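Local atomic coordinates of botulinum neurotoxin type G (Clostridium botulinum, PDB entry 3MPP), a protein that targets host nerve cells through its receptor-binding domain and translocates its zinc-protease light chain into the cytosol. Residues Gly21-Asn33 with Lys41-Gln54. The protein carries 4 engineered substitutions. Sequence-based numbering, arbitrary orientation. Where two conformers were deposited one is given.
Sequences GATMNVGSDVIFN and KLNNSENSNITAHQ
At the edge of the seven-stranded antiparallel sheet in the N-terminal receptor-binding subdomain, Thr23 and His53 exchange backbone hydrogen bonds, and so do Asn25 and Thr51, pairing outermost strand 23-26 with strand 50-53. Thr51 N reaches Asn25 O at 2.8 Å, in the carbonyl plane. Gly27 N continues the ladder to Asn49 O with a nearly straight bond, N-H...O 175°. On one face, Met24 SD lies against Ala52 CB at 3.9 Å, and Ile50 CG1 touches Val26 CG1; Val30 CG2, from the other sheet, meets Ile50 CG1 there. With CG2 anti to its carbonyl carbon, Val30 lays this methyl 3.4 Å from Asn49 N, while CG1 lies over one face of the Phe32 ring, toward its rim. The ring's CZ in turn meets Ile50 CD1, and Tyr9 stacks on Phe32. On the other face, Thr51 CG2 sits over one face of the His53 imidazole, toward its rim, and Asn25 CB lies near the ring plane; Thr51 OG1 is hydrogen-bonded to Asp183 on the neighbouring strand. Past Gly27 the first segment passes into the second sheet of this concanavalin-like sandwich, where strand 30-33 pairs antiparallel with strand 39-43 as a beta hairpin; the second segment comes back from there through residues 44-49. Ile31 O takes Lys41 N at 2.8 Å, whereas the return bond is weak; the extended Lys41 chain carries NZ to a salt bridge with Glu427. Between the sheets the type I turn Ser45-Ser48 is hydrogen-bonded to Asp29, whose N approaches Asn47 O from above the carbonyl plane. Ser48 OG, placed anti to its own N (chi1 -170°), donates to Asp29 O at 2.7 Å and accepts from Asn43 N, so that one hydroxyl ties both segments together. Asp29 OD2 rests against Ser45 CB, and one water links Ser28 N to Asn47 OD1.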
loop_
_atom_site.group_PDB
_atom_site.type_symbol
_atom_site.label_atom_id
_atom_site.label_comp_id
_atom_site.label_asym_id
_atom_site.label_seq_id
_atom_site.Cartn_x
_atom_site.Cartn_y
_atom_site.Cartn_z
ATOM N N GLY A 21 -10.660 -21.403 -18.253
ATOM C CA GLY A 21 -10.757 -22.669 -17.549
ATOM C C GLY A 21 -9.464 -23.255 -17.018
ATOM O O GLY A 21 -9.337 -24.474 -16.876
ATOM N N ALA A 22 -8.497 -22.400 -16.713
ATOM C CA ALA A 22 -7.267 -22.882 -16.107
ATOM C C ALA A 22 -7.623 -23.653 -14.840
ATOM O O ALA A 22 -8.554 -23.285 -14.122
ATOM C CB ALA A 22 -6.329 -21.722 -15.790
ATOM N N THR A 23 -6.896 -24.733 -14.575
ATOM C CA THR A 23 -7.137 -25.529 -13.376
ATOM C C THR A 23 -6.089 -25.200 -12.311
ATOM O O THR A 23 -4.903 -25.123 -12.616
ATOM C CB THR A 23 -7.103 -27.033 -13.695
ATOM O OG1 THR A 23 -5.786 -27.402 -14.114
ATOM C CG2 THR A 23 -8.101 -27.371 -14.808
ATOM N N MET A 24 -6.529 -25.009 -11.069
ATOM C CA MET A 24 -5.635 -24.569 -9.998
ATOM C C MET A 24 -5.296 -25.661 -8.986
ATOM O O MET A 24 -6.181 -26.314 -8.441
ATOM C CB MET A 24 -6.254 -23.383 -9.243
ATOM C CG MET A 24 -6.743 -22.253 -10.133
ATOM S SD MET A 24 -5.384 -21.511 -11.042
ATOM C CE MET A 24 -6.267 -20.803 -12.430
ATOM N N ASN A 25 -4.008 -25.854 -8.732
ATOM C CA ASN A 25 -3.557 -26.745 -7.663
ATOM C C ASN A 25 -2.907 -25.908 -6.558
ATOM O O ASN A 25 -1.989 -25.127 -6.827
ATOM C CB ASN A 25 -2.574 -27.782 -8.206
ATOM C CG ASN A 25 -2.463 -29.012 -7.317
ATOM O OD1 ASN A 25 -2.467 -28.914 -6.090
ATOM N ND2 ASN A 25 -2.359 -30.182 -7.941
ATOM N N VAL A 26 -3.385 -26.064 -5.324
ATOM C CA VAL A 26 -2.938 -25.231 -4.204
ATOM C C VAL A 26 -2.382 -26.056 -3.052
ATOM O O VAL A 26 -3.066 -26.933 -2.516
ATOM C CB VAL A 26 -4.091 -24.373 -3.650
ATOM C CG1 VAL A 26 -3.595 -23.458 -2.545
ATOM C CG2 VAL A 26 -4.752 -23.562 -4.765
ATOM N N GLY A 27 -1.140 -25.765 -2.670
ATOM C CA GLY A 27 -0.505 -26.455 -1.566
ATOM C C GLY A 27 -1.194 -26.136 -0.260
ATOM O O GLY A 27 -2.026 -25.237 -0.197
ATOM N N SER A 28 -0.821 -26.855 0.790
ATOM C CA SER A 28 -1.446 -26.685 2.096
ATOM C C SER A 28 -0.876 -25.516 2.908
ATOM O O SER A 28 -1.443 -25.154 3.937
ATOM C CB SER A 28 -1.303 -27.973 2.904
ATOM O OG SER A 28 0.063 -28.289 3.108
ATOM N N ASP A 29 0.240 -24.939 2.454
ATOM C CA ASP A 29 0.907 -23.862 3.199
ATOM C C ASP A 29 0.732 -22.495 2.522
ATOM O O ASP A 29 1.600 -21.624 2.626
ATOM C CB ASP A 29 2.399 -24.186 3.414
ATOM C CG ASP A 29 3.088 -23.228 4.400
ATOM O OD1 ASP A 29 2.472 -22.836 5.416
ATOM O OD2 ASP A 29 4.263 -22.877 4.153
ATOM N N VAL A 30 -0.395 -22.308 1.839
ATOM C CA VAL A 30 -0.742 -21.005 1.273
ATOM C C VAL A 30 -1.836 -20.354 2.120
ATOM O O VAL A 30 -2.783 -21.011 2.534
ATOM C CB VAL A 30 -1.230 -21.106 -0.190
ATOM C CG1 VAL A 30 -1.624 -19.726 -0.719
ATOM C CG2 VAL A 30 -0.153 -21.731 -1.084
ATOM N N ILE A 31 -1.689 -19.064 2.396
ATOM C CA ILE A 31 -2.709 -18.331 3.136
ATOM C C ILE A 31 -3.502 -17.442 2.181
ATOM O O ILE A 31 -2.947 -16.773 1.309
ATOM C CB ILE A 31 -2.101 -17.477 4.276
ATOM C CG1 ILE A 31 -1.551 -18.370 5.388
ATOM C CG2 ILE A 31 -3.158 -16.555 4.880
ATOM C CD1 ILE A 31 -0.283 -19.083 5.032
ATOM N N PHE A 32 -4.812 -17.442 2.347
ATOM C CA PHE A 32 -5.678 -16.649 1.501
ATOM C C PHE A 32 -6.468 -15.701 2.380
ATOM O O PHE A 32 -6.684 -15.969 3.557
ATOM C CB PHE A 32 -6.677 -17.538 0.753
ATOM C CG PHE A 32 -6.059 -18.410 -0.308
ATOM C CD1 PHE A 32 -5.796 -17.904 -1.567
ATOM C CD2 PHE A 32 -5.776 -19.746 -0.051
ATOM C CE1 PHE A 32 -5.240 -18.701 -2.549
ATOM C CE2 PHE A 32 -5.231 -20.558 -1.029
ATOM C CZ PHE A 32 -4.958 -20.036 -2.281
ATOM N N ASN A 33 -6.891 -14.588 1.801
ATOM C CA ASN A 33 -7.977 -13.811 2.376
ATOM C C ASN A 33 -8.893 -13.361 1.249
ATOM O O ASN A 33 -8.501 -13.392 0.082
ATOM C CB ASN A 33 -7.458 -12.639 3.219
ATOM C CG ASN A 33 -6.765 -11.579 2.396
ATOM O OD1 ASN A 33 -7.272 -11.144 1.367
ATOM N ND2 ASN A 33 -5.594 -11.149 2.856
ATOM N N LYS A 41 -0.758 -15.417 0.145
ATOM C CA LYS A 41 0.562 -15.299 0.737
ATOM C C LYS A 41 1.361 -16.580 0.480
ATOM O O LYS A 41 0.933 -17.678 0.843
ATOM C CB LYS A 41 0.411 -15.073 2.243
ATOM C CG LYS A 41 1.701 -14.816 3.022
ATOM C CD LYS A 41 1.321 -14.730 4.518
ATOM C CE LYS A 41 2.483 -14.507 5.448
ATOM N NZ LYS A 41 1.976 -14.447 6.859
ATOM N N LEU A 42 2.519 -16.426 -0.146
ATOM C CA LEU A 42 3.480 -17.520 -0.302
ATOM C C LEU A 42 4.509 -17.468 0.818
ATOM O O LEU A 42 5.180 -16.453 1.000
ATOM C CB LEU A 42 4.194 -17.405 -1.648
ATOM C CG LEU A 42 3.319 -17.391 -2.908
ATOM C CD1 LEU A 42 4.158 -17.165 -4.149
ATOM C CD2 LEU A 42 2.534 -18.698 -3.016
ATOM N N ASN A 43 4.620 -18.568 1.559
ATOM C CA ASN A 43 5.634 -18.745 2.595
ATOM C C ASN A 43 6.814 -19.512 2.007
ATOM O O ASN A 43 6.750 -19.972 0.863
ATOM C CB ASN A 43 5.049 -19.529 3.781
ATOM C CG ASN A 43 3.853 -18.823 4.428
ATOM O OD1 ASN A 43 2.778 -19.410 4.608
ATOM N ND2 ASN A 43 4.037 -17.566 4.775
ATOM N N ASN A 44 7.889 -19.659 2.780
ATOM C CA ASN A 44 9.082 -20.305 2.256
ATOM C C ASN A 44 9.074 -21.805 2.518
ATOM O O ASN A 44 9.798 -22.298 3.376
ATOM C CB ASN A 44 10.366 -19.682 2.816
ATOM C CG ASN A 44 11.597 -20.100 2.017
ATOM O OD1 ASN A 44 11.485 -20.851 1.044
ATOM N ND2 ASN A 44 12.767 -19.622 2.419
ATOM N N SER A 45 8.239 -22.516 1.770
ATOM C CA SER A 45 8.107 -23.960 1.909
ATOM C C SER A 45 7.625 -24.562 0.593
ATOM O O SER A 45 6.898 -23.909 -0.168
ATOM C CB SER A 45 7.118 -24.295 3.033
ATOM O OG SER A 45 6.517 -25.567 2.847
ATOM N N GLU A 46 8.006 -25.803 0.336
ATOM C CA GLU A 46 7.555 -26.497 -0.861
ATOM C C GLU A 46 6.043 -26.660 -0.856
ATOM O O GLU A 46 5.429 -26.804 -1.908
ATOM C CB GLU A 46 8.212 -27.876 -0.956
ATOM C CG GLU A 46 9.685 -27.795 -1.231
ATOM C CD GLU A 46 10.308 -29.159 -1.458
ATOM O OE1 GLU A 46 9.616 -30.187 -1.259
ATOM O OE2 GLU A 46 11.494 -29.185 -1.830
ATOM N N ASN A 47 5.438 -26.647 0.327
ATOM C CA ASN A 47 3.984 -26.806 0.407
ATOM C C ASN A 47 3.214 -25.509 0.280
ATOM O O ASN A 47 1.973 -25.490 0.287
ATOM C CB ASN A 47 3.598 -27.578 1.657
ATOM C CG ASN A 47 3.886 -29.062 1.507
ATOM O OD1 ASN A 47 3.367 -29.709 0.592
ATOM N ND2 ASN A 47 4.739 -29.598 2.373
ATOM N N SER A 48 3.960 -24.422 0.141
ATOM C CA SER A 48 3.354 -23.117 -0.065
ATOM C C SER A 48 3.455 -22.802 -1.547
ATOM O O SER A 48 4.379 -22.114 -1.991
ATOM C CB SER A 48 4.086 -22.037 0.740
ATOM O OG SER A 48 3.332 -20.826 0.713
ATOM N N ASN A 49 2.528 -23.334 -2.327
ATOM C CA ASN A 49 2.618 -23.172 -3.768
ATOM C C ASN A 49 1.251 -23.181 -4.435
ATOM O O ASN A 49 0.284 -23.714 -3.893
ATOM C CB ASN A 49 3.489 -24.268 -4.368
ATOM C CG ASN A 49 2.781 -25.611 -4.398
ATOM O OD1 ASN A 49 2.687 -26.298 -3.382
ATOM N ND2 ASN A 49 2.258 -25.978 -5.562
ATOM N N ILE A 50 1.190 -22.570 -5.611
ATOM C CA ILE A 50 0.013 -22.613 -6.464
ATOM C C ILE A 50 0.506 -22.888 -7.861
ATOM O O ILE A 50 1.473 -22.270 -8.315
ATOM C CB ILE A 50 -0.714 -21.264 -6.506
ATOM C CG1 ILE A 50 -1.218 -20.874 -5.113
ATOM C CG2 ILE A 50 -1.871 -21.297 -7.519
ATOM C CD1 ILE A 50 -1.793 -19.475 -5.058
ATOM N N THR A 51 -0.139 -23.828 -8.538
ATOM C CA THR A 51 0.136 -24.054 -9.946
ATOM C C THR A 51 -1.124 -23.733 -10.743
ATOM O O THR A 51 -2.210 -24.227 -10.437
ATOM C CB THR A 51 0.589 -25.504 -10.224
ATOM O OG1 THR A 51 1.846 -25.749 -9.580
ATOM C CG2 THR A 51 0.758 -25.732 -11.714
ATOM N N ALA A 52 -0.985 -22.867 -11.737
ATOM C CA ALA A 52 -2.064 -22.651 -12.691
ATOM C C ALA A 52 -1.836 -23.585 -13.870
ATOM O O ALA A 52 -0.862 -23.437 -14.607
ATOM C CB ALA A 52 -2.099 -21.207 -13.149
ATOM N N HIS A 53 -2.710 -24.575 -14.015
ATOM C CA HIS A 53 -2.634 -25.506 -15.137
ATOM C C HIS A 53 -3.529 -25.000 -16.259
ATOM O O HIS A 53 -4.755 -24.993 -16.132
ATOM C CB HIS A 53 -3.061 -26.917 -14.723
ATOM C CG HIS A 53 -2.110 -27.598 -13.785
ATOM N ND1 HIS A 53 -1.059 -28.375 -14.222
ATOM C CD2 HIS A 53 -2.066 -27.635 -12.431
ATOM C CE1 HIS A 53 -0.402 -28.855 -13.181
ATOM N NE2 HIS A 53 -0.994 -28.421 -12.082
ATOM N N GLN A 54 -2.908 -24.575 -17.353
ATOM C CA GLN A 54 -3.622 -23.926 -18.447
ATOM C C GLN A 54 -3.722 -24.830 -19.670
ATOM O O GLN A 54 -2.830 -24.839 -20.517
ATOM C CB GLN A 54 -2.923 -22.614 -18.809
ATOM C CG GLN A 54 -3.570 -21.828 -19.932
ATOM C CD GLN A 54 -2.928 -20.465 -20.117
ATOM O OE1 GLN A 54 -3.159 -19.785 -21.117
ATOM N NE2 GLN A 54 -2.114 -20.058 -19.149
HETATM O O HOH W 1 0.690 -29.248 -0.091
#